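Local coordinates for protein mannan endo-1,4-beta-mannosidase (Bacillus subtilis, PDB 3CBW) that catalyses the random endo-hydrolysis of beta-1,4-mannosidic linkages in mannan, galactomannan and glucomannan, and so takes part in glucomannan degradation, at residues L289-I294 with S326-K331; N28-L33 with R40-A45; W311-N316 with S320-D325; N259-L264 with P299-F304. The protein carries 3 engineered substitutions. All blocks are in the same frame, centred on the assembly; numbering follows the deposited sequence.

Contact 1: L289-I294 with S326-K331; sequences LFINAI and SWTLNK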
loop_
_atom_site.group_PDB
_atom_site.type_symbol
_atom_site.label_atom_id
_atom_site.label_comp_id
_atom_site.label_asym_id
_atom_site.label_seq_id
_atom_site.Cartn_x
_atom_site.Cartn_y
_atom_site.Cartn_z
ATOM N N LEU A 289 3.703 14.996 -15.928
ATOM C CA LEU A 289 2.287 15.333 -15.990
ATOM C C LEU A 289 1.534 14.832 -14.765
ATOM O O LEU A 289 0.556 15.437 -14.342
ATOM C CB LEU A 289 1.649 14.802 -17.279
ATOM C CG LEU A 289 2.221 15.423 -18.563
ATOM C CD1 LEU A 289 1.733 14.665 -19.781
ATOM C CD2 LEU A 289 1.885 16.923 -18.653
ATOM N N PHE A 290 1.986 13.713 -14.209
ATOM C CA PHE A 290 1.367 13.167 -12.991
ATOM C C PHE A 290 1.568 14.100 -11.791
ATOM O O PHE A 290 0.617 14.399 -11.065
ATOM C CB PHE A 290 1.923 11.768 -12.713
ATOM C CG PHE A 290 1.475 11.176 -11.404
ATOM C CD1 PHE A 290 0.121 10.929 -11.154
ATOM C CD2 PHE A 290 2.411 10.821 -10.434
ATOM C CE1 PHE A 290 -0.292 10.360 -9.943
ATOM C CE2 PHE A 290 2.006 10.260 -9.230
ATOM C CZ PHE A 290 0.656 10.024 -8.989
ATOM N N ILE A 291 2.791 14.588 -11.599
ATOM C CA ILE A 291 3.007 15.543 -10.511
ATOM C C ILE A 291 2.261 16.859 -10.757
ATOM O O ILE A 291 1.754 17.464 -9.815
ATOM C CB ILE A 291 4.515 15.758 -10.141
ATOM C CG1 ILE A 291 4.653 16.507 -8.809
ATOM C CG2 ILE A 291 5.276 16.461 -11.253
ATOM C CD1 ILE A 291 4.135 15.766 -7.599
ATOM N N ASN A 292 2.170 17.293 -12.012
ATOM C CA ASN A 292 1.386 18.474 -12.310
ATOM C C ASN A 292 -0.092 18.265 -11.985
ATOM O O ASN A 292 -0.738 19.145 -11.430
ATOM C CB ASN A 292 1.547 18.894 -13.763
ATOM C CG ASN A 292 0.792 20.165 -14.067
ATOM O OD1 ASN A 292 -0.310 20.136 -14.612
ATOM N ND2 ASN A 292 1.355 21.293 -13.648
ATOM N N ALA A 293 -0.626 17.102 -12.349
ATOM C CA ALA A 293 -2.013 16.753 -12.020
ATOM C C ALA A 293 -2.247 16.729 -10.512
ATOM O O ALA A 293 -3.288 17.179 -10.029
ATOM C CB ALA A 293 -2.408 15.432 -12.654
ATOM N N ILE A 294 -1.275 16.222 -9.758
ATOM C CA ILE A 294 -1.393 16.284 -8.299
ATOM C C ILE A 294 -1.559 17.728 -7.824
ATOM O O ILE A 294 -2.460 18.029 -7.033
ATOM C CB ILE A 294 -0.209 15.583 -7.593
ATOM C CG1 ILE A 294 -0.366 14.068 -7.711
ATOM C CG2 ILE A 294 -0.143 15.978 -6.138
ATOM C CD1 ILE A 294 0.877 13.273 -7.354
ATOM N N SER A 326 9.312 20.820 -6.697
ATOM C CA SER A 326 9.357 21.394 -5.348
ATOM C C SER A 326 8.416 20.666 -4.376
ATOM O O SER A 326 8.654 20.655 -3.178
ATOM C CB SER A 326 9.044 22.886 -5.366
ATOM O OG SER A 326 7.731 23.101 -5.810
ATOM N N TRP A 327 7.352 20.061 -4.895
ATOM C CA TRP A 327 6.416 19.321 -4.046
ATOM C C TRP A 327 6.917 17.961 -3.584
ATOM O O TRP A 327 6.421 17.443 -2.583
ATOM C CB TRP A 327 5.095 19.131 -4.768
ATOM C CG TRP A 327 4.187 20.324 -4.746
ATOM C CD1 TRP A 327 4.532 21.638 -4.905
ATOM C CD2 TRP A 327 2.770 20.298 -4.570
ATOM N NE1 TRP A 327 3.408 22.430 -4.828
ATOM C CE2 TRP A 327 2.313 21.631 -4.632
ATOM C CE3 TRP A 327 1.837 19.271 -4.371
ATOM C CZ2 TRP A 327 0.959 21.970 -4.487
ATOM C CZ3 TRP A 327 0.496 19.605 -4.227
ATOM C CH2 TRP A 327 0.067 20.946 -4.295
ATOM N N THR A 328 7.867 17.382 -4.306
ATOM C CA THR A 328 8.243 15.989 -4.060
ATOM C C THR A 328 9.237 15.871 -2.908
ATOM O O THR A 328 10.266 16.544 -2.886
ATOM C CB THR A 328 8.788 15.364 -5.345
ATOM O OG1 THR A 328 7.814 15.535 -6.377
ATOM C CG2 THR A 328 9.064 13.878 -5.162
ATOM N N LEU A 329 8.913 15.006 -1.953
ATOM C CA LEU A 329 9.759 14.745 -0.809
ATOM C C LEU A 329 10.395 13.369 -0.982
ATOM O O LEU A 329 9.692 12.356 -1.099
ATOM C CB LEU A 329 8.901 14.822 0.454
ATOM C CG LEU A 329 9.591 14.820 1.813
ATOM C CD1 LEU A 329 8.675 15.408 2.882
ATOM C CD2 LEU A 329 10.079 13.428 2.216
ATOM N N ASN A 330 11.726 13.336 -0.986
ATOM C CA ASN A 330 12.478 12.126 -1.279
ATOM C C ASN A 330 13.169 11.559 -0.044
ATOM O O ASN A 330 13.121 12.154 1.038
ATOM C CB ASN A 330 13.471 12.412 -2.407
ATOM C CG ASN A 330 12.766 12.811 -3.681
ATOM O OD1 ASN A 330 11.782 12.188 -4.070
ATOM N ND2 ASN A 330 13.237 13.864 -4.321
ATOM N N LYS A 331 13.766 10.380 -0.196
ATOM C CA LYS A 331 14.497 9.744 0.886
ATOM C C LYS A 331 15.491 10.738 1.481
ATOM O O LYS A 331 16.204 11.427 0.746
ATOM C CB LYS A 331 15.241 8.522 0.352
ATOM C CG LYS A 331 15.752 7.579 1.432
ATOM C CD LYS A 331 16.661 6.508 0.838
ATOM C CE LYS A 331 16.998 5.415 1.859
ATOM N NZ LYS A 331 18.042 4.490 1.311
#
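Ile-291 and Ile-294, one turn apart on helix 287-297, meet Thr-328 and Trp-327 where the chain enters the short strand 328-329. The end of Ile-291 lies against the threonine hydroxyl, with CD1 3.9 Å from Thr-328 OG1 and CG1 scarcely farther. With CG1 anti to its own backbone nitrogen (chi1 -167°), the long branch of Ile-291 leaves the helix on the side of Thr-328. Ile-294 uses its short branch instead: CG2 comes within 4.1 Å of Trp-327 CZ3 on the six-membered ring, and the two side chains run antiparallel past one another. The touching is purely van der Waals and modest in extent, 144 Å² over both sides. This is packing of an outer helix of the TIM barrel, the fold of glycosyl hydrolase family 26, against a strand that pairs in parallel with strand 41-49. The hydroxyl beside Ile-291 is not left wanting a polar partner, since Thr-328 OG1 bonds to the carbonyl oxygen of Leu-322 in the preceding helix. Farther out, cation-pi contacts with Arg-40 and Lys-295 hold the indole of Trp-327, while its backbone pairs with Arg-40 and Val-41. On the helix, Ile-294 N bonds to Phe-290 O, and Ile-294 CD1 lies 3.6 Å above one face of the Phe-290 ring, nearer the rim than the centre.

Contact 2: N28-L33 with R40-A45; sequences NWLAHL and RVLSGA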
loop_
_atom_site.group_PDB
_atom_site.type_symbol
_atom_site.label_atom_id
_atom_site.label_comp_id
_atom_site.label_asym_id
_atom_site.label_seq_id
_atom_site.Cartn_x
_atom_site.Cartn_y
_atom_site.Cartn_z
ATOM N N ASN A 28 1.134 11.454 12.351
ATOM C CA ASN A 28 0.775 12.857 12.469
ATOM C C ASN A 28 1.521 13.711 11.443
ATOM O O ASN A 28 0.959 14.636 10.841
ATOM C CB ASN A 28 1.032 13.371 13.892
ATOM C CG ASN A 28 0.426 14.736 14.119
ATOM O OD1 ASN A 28 -0.725 14.965 13.772
ATOM N ND2 ASN A 28 1.196 15.647 14.690
ATOM N N TRP A 29 2.804 13.421 11.261
ATOM C CA TRP A 29 3.619 14.125 10.282
ATOM C C TRP A 29 3.072 13.941 8.859
ATOM O O TRP A 29 2.904 14.912 8.119
ATOM C CB TRP A 29 5.062 13.653 10.418
ATOM C CG TRP A 29 6.053 14.317 9.521
ATOM C CD1 TRP A 29 6.750 15.469 9.767
ATOM C CD2 TRP A 29 6.495 13.846 8.244
ATOM N NE1 TRP A 29 7.588 15.741 8.714
ATOM C CE2 TRP A 29 7.464 14.752 7.775
ATOM C CE3 TRP A 29 6.181 12.723 7.458
ATOM C CZ2 TRP A 29 8.090 14.602 6.539
ATOM C CZ3 TRP A 29 6.812 12.562 6.243
ATOM C CH2 TRP A 29 7.757 13.498 5.791
ATOM N N LEU A 30 2.763 12.702 8.483
ATOM C CA LEU A 30 2.208 12.424 7.152
ATOM C C LEU A 30 0.910 13.205 6.926
ATOM O O LEU A 30 0.730 13.822 5.874
ATOM C CB LEU A 30 1.946 10.920 6.968
ATOM C CG LEU A 30 3.166 10.015 6.766
ATOM C CD1 LEU A 30 2.713 8.562 6.854
ATOM C CD2 LEU A 30 3.865 10.281 5.430
ATOM N N ALA A 31 0.029 13.197 7.922
ATOM C CA ALA A 31 -1.285 13.781 7.753
ATOM C C ALA A 31 -1.214 15.282 7.512
ATOM O O ALA A 31 -2.094 15.860 6.864
ATOM C CB ALA A 31 -2.137 13.500 8.961
ATOM N N HIS A 32 -0.166 15.915 8.032
ATOM C CA HIS A 32 -0.025 17.368 7.913
ATOM C C HIS A 32 0.725 17.848 6.671
ATOM O O HIS A 32 0.834 19.063 6.448
ATOM C CB HIS A 32 0.634 17.947 9.165
ATOM C CG HIS A 32 -0.277 18.023 10.347
ATOM N ND1 HIS A 32 -0.540 16.943 11.158
ATOM C CD2 HIS A 32 -0.965 19.066 10.869
ATOM C CE1 HIS A 32 -1.363 17.313 12.124
ATOM N NE2 HIS A 32 -1.633 18.598 11.972
ATOM N N LEU A 33 1.235 16.932 5.850
ATOM C CA LEU A 33 2.009 17.340 4.677
ATOM C C LEU A 33 1.288 18.325 3.741
ATOM O O LEU A 33 1.931 19.255 3.256
ATOM C CB LEU A 33 2.511 16.122 3.895
ATOM C CG LEU A 33 3.617 15.325 4.603
ATOM C CD1 LEU A 33 3.849 14.009 3.893
ATOM C CD2 LEU A 33 4.932 16.126 4.704
ATOM N N ARG A 40 5.777 18.087 0.016
ATOM C CA ARG A 40 4.476 17.705 0.560
ATOM C C ARG A 40 3.894 16.421 -0.028
ATOM O O ARG A 40 2.798 16.010 0.354
ATOM C CB ARG A 40 3.479 18.860 0.443
ATOM C CG ARG A 40 3.370 19.464 -0.934
ATOM C CD ARG A 40 2.413 20.637 -0.911
ATOM N NE ARG A 40 1.026 20.200 -0.898
ATOM C CZ ARG A 40 -0.017 21.020 -0.912
ATOM N NH1 ARG A 40 0.170 22.336 -0.872
ATOM N NH2 ARG A 40 -1.243 20.526 -0.970
ATOM N N VAL A 41 4.628 15.795 -0.948
ATOM C CA VAL A 41 4.218 14.519 -1.536
ATOM C C VAL A 41 5.423 13.597 -1.520
ATOM O O VAL A 41 6.408 13.856 -2.221
ATOM C CB VAL A 41 3.713 14.663 -3.000
ATOM C CG1 VAL A 41 3.246 13.314 -3.532
ATOM C CG2 VAL A 41 2.589 15.665 -3.109
ATOM N N LEU A 42 5.367 12.535 -0.717
ATOM C CA LEU A 42 6.463 11.577 -0.705
ATOM C C LEU A 42 6.523 10.801 -2.014
ATOM O O LEU A 42 5.507 10.314 -2.497
ATOM C CB LEU A 42 6.333 10.586 0.451
ATOM C CG LEU A 42 6.952 10.999 1.784
ATOM C CD1 LEU A 42 6.232 12.197 2.365
ATOM C CD2 LEU A 42 6.911 9.849 2.765
ATOM N N SER A 43 7.718 10.666 -2.572
ATOM C CA SER A 43 7.933 9.735 -3.672
ATOM C C SER A 43 7.970 8.303 -3.148
ATOM O O SER A 43 8.196 8.058 -1.958
ATOM C CB SER A 43 9.226 10.083 -4.392
ATOM O OG SER A 43 10.300 10.018 -3.472
ATOM N N GLY A 44 7.761 7.357 -4.048
ATOM C CA GLY A 44 7.706 5.962 -3.665
ATOM C C GLY A 44 7.918 5.082 -4.856
ATOM O O GLY A 44 7.578 5.437 -5.992
ATOM N N ALA A 45 8.464 3.905 -4.581
ATOM C CA ALA A 45 8.651 2.892 -5.609
ATOM C C ALA A 45 8.482 1.504 -5.033
ATOM O O ALA A 45 8.873 1.245 -3.903
ATOM C CB ALA A 45 10.026 3.005 -6.219
#
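Leu-42 of strand 41-49 is the bump of this contact: its forked end enters a hollow formed by Trp-29, Leu-30 and Leu-33 on helix 21-32 and the turn just beyond it. The two methyls of the fork have different neighbours. CD1 of Leu-42 presses on CD1 of Leu-33 at 3.4 Å, closer than carbons usually pack, and also lies 3.9 Å from Trp-29 CZ3, reaching the indole obliquely at its six-membered ring. CD2 of Leu-42 turns to the other wall, 4.1 Å from CD2 of Leu-30. Leu-30 and Leu-33 each cross Leu-42 at about a right angle. Trp-29, its CG trans to the main-chain N (chi1 -178°), brings the six-membered end of its ring to Leu-42, and CD2 of Leu-33 covers one face of it from 3.9 Å above the plane. Where the chain turns from helix to strand, Arg-40 CB sits 3.2 Å from Leu-33 O, and CB of Leu-33 lies 3.6 Å from Arg-40 O. The arginine's charged end leads away, to Pro-299 O through NH2 and to the Trp-327 ring by a cation-pi contact. The contact packs the end of helix 21-32 against the start of the first barrel strand. Across the interface the grip is one of shape and apolar burial, with polar bonding left to the strand's own neighbours, Ile-302 and Phe-304 on one side and Trp-327 and Leu-329 on the other.

Contact 3: W311-N316 with S320-D325; sequences WSAAVN and SALYHD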
loop_
_atom_site.group_PDB
_atom_site.type_symbol
_atom_site.label_atom_id
_atom_site.label_comp_id
_atom_site.label_asym_id
_atom_site.label_seq_id
_atom_site.Cartn_x
_atom_site.Cartn_y
_atom_site.Cartn_z
ATOM N N TRP A 311 6.737 -0.020 -15.524
ATOM C CA TRP A 311 5.986 1.070 -14.899
ATOM C C TRP A 311 6.891 2.059 -14.163
ATOM O O TRP A 311 6.433 3.110 -13.709
ATOM C CB TRP A 311 4.954 0.517 -13.903
ATOM C CG TRP A 311 3.906 -0.365 -14.514
ATOM C CD1 TRP A 311 2.763 0.030 -15.145
ATOM C CD2 TRP A 311 3.903 -1.795 -14.535
ATOM N NE1 TRP A 311 2.048 -1.068 -15.570
ATOM C CE2 TRP A 311 2.731 -2.201 -15.210
ATOM C CE3 TRP A 311 4.786 -2.776 -14.059
ATOM C CZ2 TRP A 311 2.413 -3.552 -15.416
ATOM C CZ3 TRP A 311 4.471 -4.119 -14.270
ATOM C CH2 TRP A 311 3.294 -4.491 -14.939
ATOM N N SER A 312 8.171 1.709 -14.023
ATOM C CA SER A 312 9.101 2.454 -13.175
ATOM C C SER A 312 9.283 3.896 -13.597
ATOM O O SER A 312 9.375 4.199 -14.787
ATOM C CB SER A 312 10.471 1.772 -13.166
ATOM O OG SER A 312 11.454 2.580 -12.532
ATOM N N ALA A 313 9.388 4.785 -12.615
ATOM C CA ALA A 313 9.753 6.167 -12.901
ATOM C C ALA A 313 11.076 6.224 -13.663
ATOM O O ALA A 313 11.243 7.053 -14.548
ATOM C CB ALA A 313 9.859 6.963 -11.617
ATOM N N ALA A 314 12.009 5.325 -13.336
ATOM C CA ALA A 314 13.350 5.385 -13.919
ATOM C C ALA A 314 13.377 5.235 -15.440
ATOM O O ALA A 314 14.254 5.804 -16.099
ATOM C CB ALA A 314 14.273 4.358 -13.271
ATOM N N VAL A 315 12.422 4.486 -15.991
ATOM C CA VAL A 315 12.430 4.156 -17.428
ATOM C C VAL A 315 11.338 4.884 -18.208
ATOM O O VAL A 315 11.142 4.642 -19.401
ATOM C CB VAL A 315 12.332 2.629 -17.668
ATOM C CG1 VAL A 315 13.460 1.903 -16.940
ATOM C CG2 VAL A 315 10.967 2.084 -17.244
ATOM N N ASN A 316 10.607 5.763 -17.527
ATOM C CA ASN A 316 9.541 6.501 -18.175
ATOM C C ASN A 316 9.894 7.968 -18.262
ATOM O O ASN A 316 10.739 8.462 -17.511
ATOM C CB ASN A 316 8.222 6.289 -17.423
ATOM C CG ASN A 316 7.539 5.002 -17.817
ATOM O OD1 ASN A 316 6.930 4.916 -18.886
ATOM N ND2 ASN A 316 7.643 3.983 -16.965
ATOM N N SER A 320 13.034 12.957 -13.908
ATOM C CA SER A 320 13.769 14.041 -13.263
ATOM C C SER A 320 12.823 15.128 -12.778
ATOM O O SER A 320 12.951 15.609 -11.651
ATOM C CB SER A 320 14.821 14.626 -14.209
ATOM O OG SER A 320 15.819 13.666 -14.497
ATOM N N ALA A 321 11.864 15.500 -13.626
ATOM C CA ALA A 321 10.888 16.526 -13.264
ATOM C C ALA A 321 10.031 16.081 -12.078
ATOM O O ALA A 321 9.727 16.887 -11.196
ATOM C CB ALA A 321 10.024 16.896 -14.452
ATOM N N LEU A 322 9.657 14.799 -12.055
ATOM C CA LEU A 322 8.915 14.212 -10.933
ATOM C C LEU A 322 9.717 14.299 -9.634
ATOM O O LEU A 322 9.215 14.771 -8.607
ATOM C CB LEU A 322 8.582 12.745 -11.233
ATOM C CG LEU A 322 7.913 11.933 -10.116
ATOM C CD1 LEU A 322 6.482 12.436 -9.874
ATOM C CD2 LEU A 322 7.917 10.457 -10.482
ATOM N N TYR A 323 10.968 13.862 -9.683
ATOM C CA TYR A 323 11.784 13.766 -8.483
ATOM C C TYR A 323 12.330 15.109 -8.012
ATOM O O TYR A 323 12.619 15.275 -6.831
ATOM C CB TYR A 323 12.865 12.685 -8.646
ATOM C CG TYR A 323 12.344 11.339 -8.219
ATOM C CD1 TYR A 323 11.592 10.536 -9.081
ATOM C CD2 TYR A 323 12.569 10.888 -6.920
ATOM C CE1 TYR A 323 11.090 9.314 -8.651
ATOM C CE2 TYR A 323 12.072 9.684 -6.484
ATOM C CZ TYR A 323 11.331 8.897 -7.349
ATOM O OH TYR A 323 10.852 7.693 -6.891
ATOM N N HIS A 324 12.434 16.074 -8.927
ATOM C CA HIS A 324 12.965 17.391 -8.573
ATOM C C HIS A 324 11.896 18.445 -8.368
ATOM O O HIS A 324 12.221 19.582 -8.026
ATOM C CB HIS A 324 14.000 17.858 -9.602
ATOM C CG HIS A 324 15.231 17.012 -9.615
ATOM N ND1 HIS A 324 16.284 17.221 -8.752
ATOM C CD2 HIS A 324 15.562 15.930 -10.358
ATOM C CE1 HIS A 324 17.221 16.318 -8.978
ATOM N NE2 HIS A 324 16.811 15.527 -9.953
ATOM N N ASP A 325 10.631 18.083 -8.561
ATOM C CA ASP A 325 9.548 19.033 -8.341
ATOM C C ASP A 325 9.610 19.541 -6.904
ATOM O O ASP A 325 9.922 18.777 -5.990
ATOM C CB ASP A 325 8.194 18.388 -8.604
ATOM C CG ASP A 325 7.091 19.413 -8.719
ATOM O OD1 ASP A 325 6.604 19.879 -7.668
ATOM O OD2 ASP A 325 6.739 19.802 -9.863
#
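Two first torsions aim side chains of helix 319-324 at the methyl of Ala-313: Leu-322 holds CG opposite the backbone N (chi1 175°), while Tyr-323, at chi1 -88°, brings the CE1 edge of its ring to the same methyl. Ala-313 CB rests against both ends, 4.2 Å from Leu-322 CD2 and 4.0 Å from Tyr-323 CE1. It meets the tyrosine at the ring edge, near the ring plane, so this is not a CH-pi contact over a face. With 72 Å² buried over both sides, the contact is small and wholly apolar. The loop that presents Ala-313 is folded on itself by polar bonds. Ser-312 OG accepts from Ala-314 N at 2.9 Å, an ST turn, and Asn-316 ND2 reaches back to Ser-312 O at 2.8 Å in a nearly straight bond (167° at the hydrogen). That donor lies well out of the plane of the carbonyl, and Val-315 N comes to the same oxygen from the opposite face, so two donors hold Ser-312 O. A further bond joins Ser-312 OG to Glu-58, and Asn-316 ND2 also bonds to Glu-310 O. The loop follows strand 301-306, and the side chain of Ala-313 is about 9 Å from that of Trp-307, a probable substrate-binding residue; Trp-311 stacks edge-to-face on Trp-307. The contact sits between two outer helices of the barrel: Tyr-323 packs on Ile-62 and Thr-66 of helix 57-66, and Leu-322 on Tyr-287 of helix 287-297.

Contact 4: N259-L264 with P299-F304; sequences NGYDQL and PKTIYF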
loop_
_atom_site.group_PDB
_atom_site.type_symbol
_atom_site.label_atom_id
_atom_site.label_comp_id
_atom_site.label_asym_id
_atom_site.label_seq_id
_atom_site.Cartn_x
_atom_site.Cartn_y
_atom_site.Cartn_z
ATOM N N ASN A 259 -10.469 8.986 -11.325
ATOM C CA ASN A 259 -11.689 9.061 -10.538
ATOM C C ASN A 259 -11.460 8.543 -9.125
ATOM O O ASN A 259 -10.795 7.521 -8.937
ATOM C CB ASN A 259 -12.761 8.224 -11.253
ATOM C CG ASN A 259 -14.100 8.226 -10.551
ATOM O OD1 ASN A 259 -14.281 7.564 -9.526
ATOM N ND2 ASN A 259 -15.071 8.938 -11.124
ATOM N N GLY A 260 -12.000 9.250 -8.135
ATOM C CA GLY A 260 -12.062 8.711 -6.775
ATOM C C GLY A 260 -11.499 9.596 -5.684
ATOM O O GLY A 260 -11.735 9.357 -4.500
ATOM N N TYR A 261 -10.745 10.618 -6.075
ATOM C CA TYR A 261 -10.097 11.507 -5.125
ATOM C C TYR A 261 -11.108 12.237 -4.235
ATOM O O TYR A 261 -10.938 12.310 -3.023
ATOM C CB TYR A 261 -9.208 12.492 -5.876
ATOM C CG TYR A 261 -8.654 13.627 -5.061
ATOM C CD1 TYR A 261 -7.460 13.486 -4.361
ATOM C CD2 TYR A 261 -9.312 14.854 -5.008
ATOM C CE1 TYR A 261 -6.935 14.531 -3.631
ATOM C CE2 TYR A 261 -8.810 15.905 -4.267
ATOM C CZ TYR A 261 -7.619 15.734 -3.584
ATOM O OH TYR A 261 -7.082 16.763 -2.871
ATOM N N ASP A 262 -12.163 12.790 -4.833
ATOM C CA ASP A 262 -13.164 13.516 -4.057
ATOM C C ASP A 262 -13.833 12.609 -3.027
ATOM O O ASP A 262 -13.936 12.974 -1.861
ATOM C CB ASP A 262 -14.235 14.109 -4.977
ATOM C CG ASP A 262 -13.723 15.275 -5.805
ATOM O OD1 ASP A 262 -12.717 15.896 -5.417
ATOM O OD2 ASP A 262 -14.377 15.593 -6.827
ATOM N N GLN A 263 -14.269 11.435 -3.484
ATOM C CA GLN A 263 -14.937 10.415 -2.650
ATOM C C GLN A 263 -14.067 9.959 -1.478
ATOM O O GLN A 263 -14.547 9.789 -0.354
ATOM C CB GLN A 263 -15.309 9.161 -3.473
ATOM C CG GLN A 263 -16.239 9.340 -4.672
ATOM C CD GLN A 263 -15.478 9.429 -5.984
ATOM O OE1 GLN A 263 -14.782 10.420 -6.251
ATOM N NE2 GLN A 263 -15.610 8.397 -6.816
ATOM N N LEU A 264 -12.782 9.739 -1.733
ATOM C CA LEU A 264 -11.889 9.217 -0.697
ATOM C C LEU A 264 -11.431 10.287 0.282
ATOM O O LEU A 264 -11.443 10.067 1.488
ATOM C CB LEU A 264 -10.716 8.451 -1.314
ATOM C CG LEU A 264 -11.140 7.146 -1.991
ATOM C CD1 LEU A 264 -9.959 6.581 -2.738
ATOM C CD2 LEU A 264 -11.687 6.126 -0.987
ATOM N N PRO A 299 -4.461 17.899 -4.674
ATOM C CA PRO A 299 -3.453 18.492 -3.802
ATOM C C PRO A 299 -3.288 17.844 -2.420
ATOM O O PRO A 299 -2.225 17.990 -1.810
ATOM C CB PRO A 299 -3.908 19.958 -3.681
ATOM C CG PRO A 299 -5.376 19.888 -3.913
ATOM C CD PRO A 299 -5.538 18.857 -4.981
ATOM N N LYS A 300 -4.314 17.138 -1.941
ATOM C CA LYS A 300 -4.225 16.463 -0.636
ATOM C C LYS A 300 -3.384 15.180 -0.666
ATOM O O LYS A 300 -3.149 14.571 0.375
ATOM C CB LYS A 300 -5.616 16.169 -0.076
ATOM C CG LYS A 300 -6.404 17.411 0.307
ATOM C CD LYS A 300 -7.753 17.009 0.859
ATOM C CE LYS A 300 -8.482 18.194 1.455
ATOM N NZ LYS A 300 -9.749 17.727 2.081
ATOM N N THR A 301 -2.928 14.777 -1.850
ATOM C CA THR A 301 -2.051 13.611 -1.976
ATOM C C THR A 301 -0.821 13.746 -1.080
ATOM O O THR A 301 -0.090 14.743 -1.150
ATOM C CB THR A 301 -1.568 13.457 -3.425
ATOM O OG1 THR A 301 -2.697 13.285 -4.282
ATOM C CG2 THR A 301 -0.662 12.250 -3.567
ATOM N N ILE A 302 -0.585 12.741 -0.243
ATOM C CA ILE A 302 0.593 12.744 0.628
ATOM C C ILE A 302 1.749 11.873 0.136
ATOM O O ILE A 302 2.868 12.046 0.593
ATOM C CB ILE A 302 0.248 12.386 2.097
ATOM C CG1 ILE A 302 -0.281 10.957 2.231
ATOM C CG2 ILE A 302 -0.718 13.434 2.680
ATOM C CD1 ILE A 302 -0.245 10.440 3.666
ATOM N N TYR A 303 1.482 10.931 -0.770
ATOM C CA TYR A 303 2.540 10.129 -1.366
ATOM C C TYR A 303 2.059 9.482 -2.640
ATOM O O TYR A 303 0.857 9.381 -2.884
ATOM C CB TYR A 303 3.102 9.083 -0.389
ATOM C CG TYR A 303 2.365 7.775 -0.147
ATOM C CD1 TYR A 303 2.450 6.719 -1.057
ATOM C CD2 TYR A 303 1.727 7.535 1.063
ATOM C CE1 TYR A 303 1.841 5.481 -0.789
ATOM C CE2 TYR A 303 1.129 6.306 1.340
ATOM C CZ TYR A 303 1.197 5.291 0.415
ATOM O OH TYR A 303 0.621 4.071 0.707
ATOM N N PHE A 304 3.017 9.069 -3.468
ATOM C CA PHE A 304 2.734 8.147 -4.568
ATOM C C PHE A 304 3.700 6.977 -4.498
ATOM O O PHE A 304 4.816 7.119 -3.980
ATOM C CB PHE A 304 2.823 8.841 -5.936
ATOM C CG PHE A 304 4.211 9.300 -6.312
ATOM C CD1 PHE A 304 5.110 8.426 -6.919
ATOM C CD2 PHE A 304 4.609 10.604 -6.065
ATOM C CE1 PHE A 304 6.389 8.850 -7.261
ATOM C CE2 PHE A 304 5.883 11.042 -6.403
ATOM C CZ PHE A 304 6.771 10.165 -7.005
#
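A single side-chain-to-backbone hydrogen bond, flanked by a few carbon contacts, joins the start of helix 261-265 to the turn that leads into strand 301-306 of the barrel. Tyr-261, in the first turn after the N-cap Gly-260, supplies the acceptor: Lys-300 N donates to its OH at 2.9 Å, with 159° at the hydrogen. The amide comes in at the edge of the phenol, near the ring plane. The ring of Tyr-261 points away from the backbone N (chi1 170°), which carries it out from the helix toward the turn. Around the hydroxyl lie Pro-299 CD at 3.3 Å and Lys-300 CB at 3.2 Å from OH, and Pro-299 CD is also 4.0 Å from CZ. The lysine runs roughly perpendicular to the tyrosine side chain, its extended chain leading the charged end away. Farther along the ring, CE1 is 4.4 Å from Thr-301 N, while Phe-271 of strand 271-278 meets the ring edge-to-face. A phenylalanine in place of Tyr-261 would probably keep much of the ring packing but leave the Lys-300 amide without this acceptor, freeing the turn from its polar tie to the helix. Pro-299 has no N-H to give, so although its nitrogen lies close to the hydroxyl, the bond across the contact depends on the Lys-300 amide, a backbone group whose use does not require a lysine side chain.

How the contacts relate
Three contacts meet on the sheet of the TIM barrel: strand 41-49 of contact 2 pairs in parallel with both strand 301-306 of contact 4 and strand 328-329 of contact 1. Centres of contacts 1 and 2 are about 11 Å apart, those of 2 and 4 about 12 Å. Contact 3, about 10 Å from contact 1 between centres, lies on the outer layer and is nested within the chain loop that contact 1 closes; contacts 1 and 4 interleave along the sequence, and contact 2 comes first. Strands 41-49 and 301-306 are the first and last of the barrel, so their pairing closes it, and strand 328-329 adds to the start of 41-49.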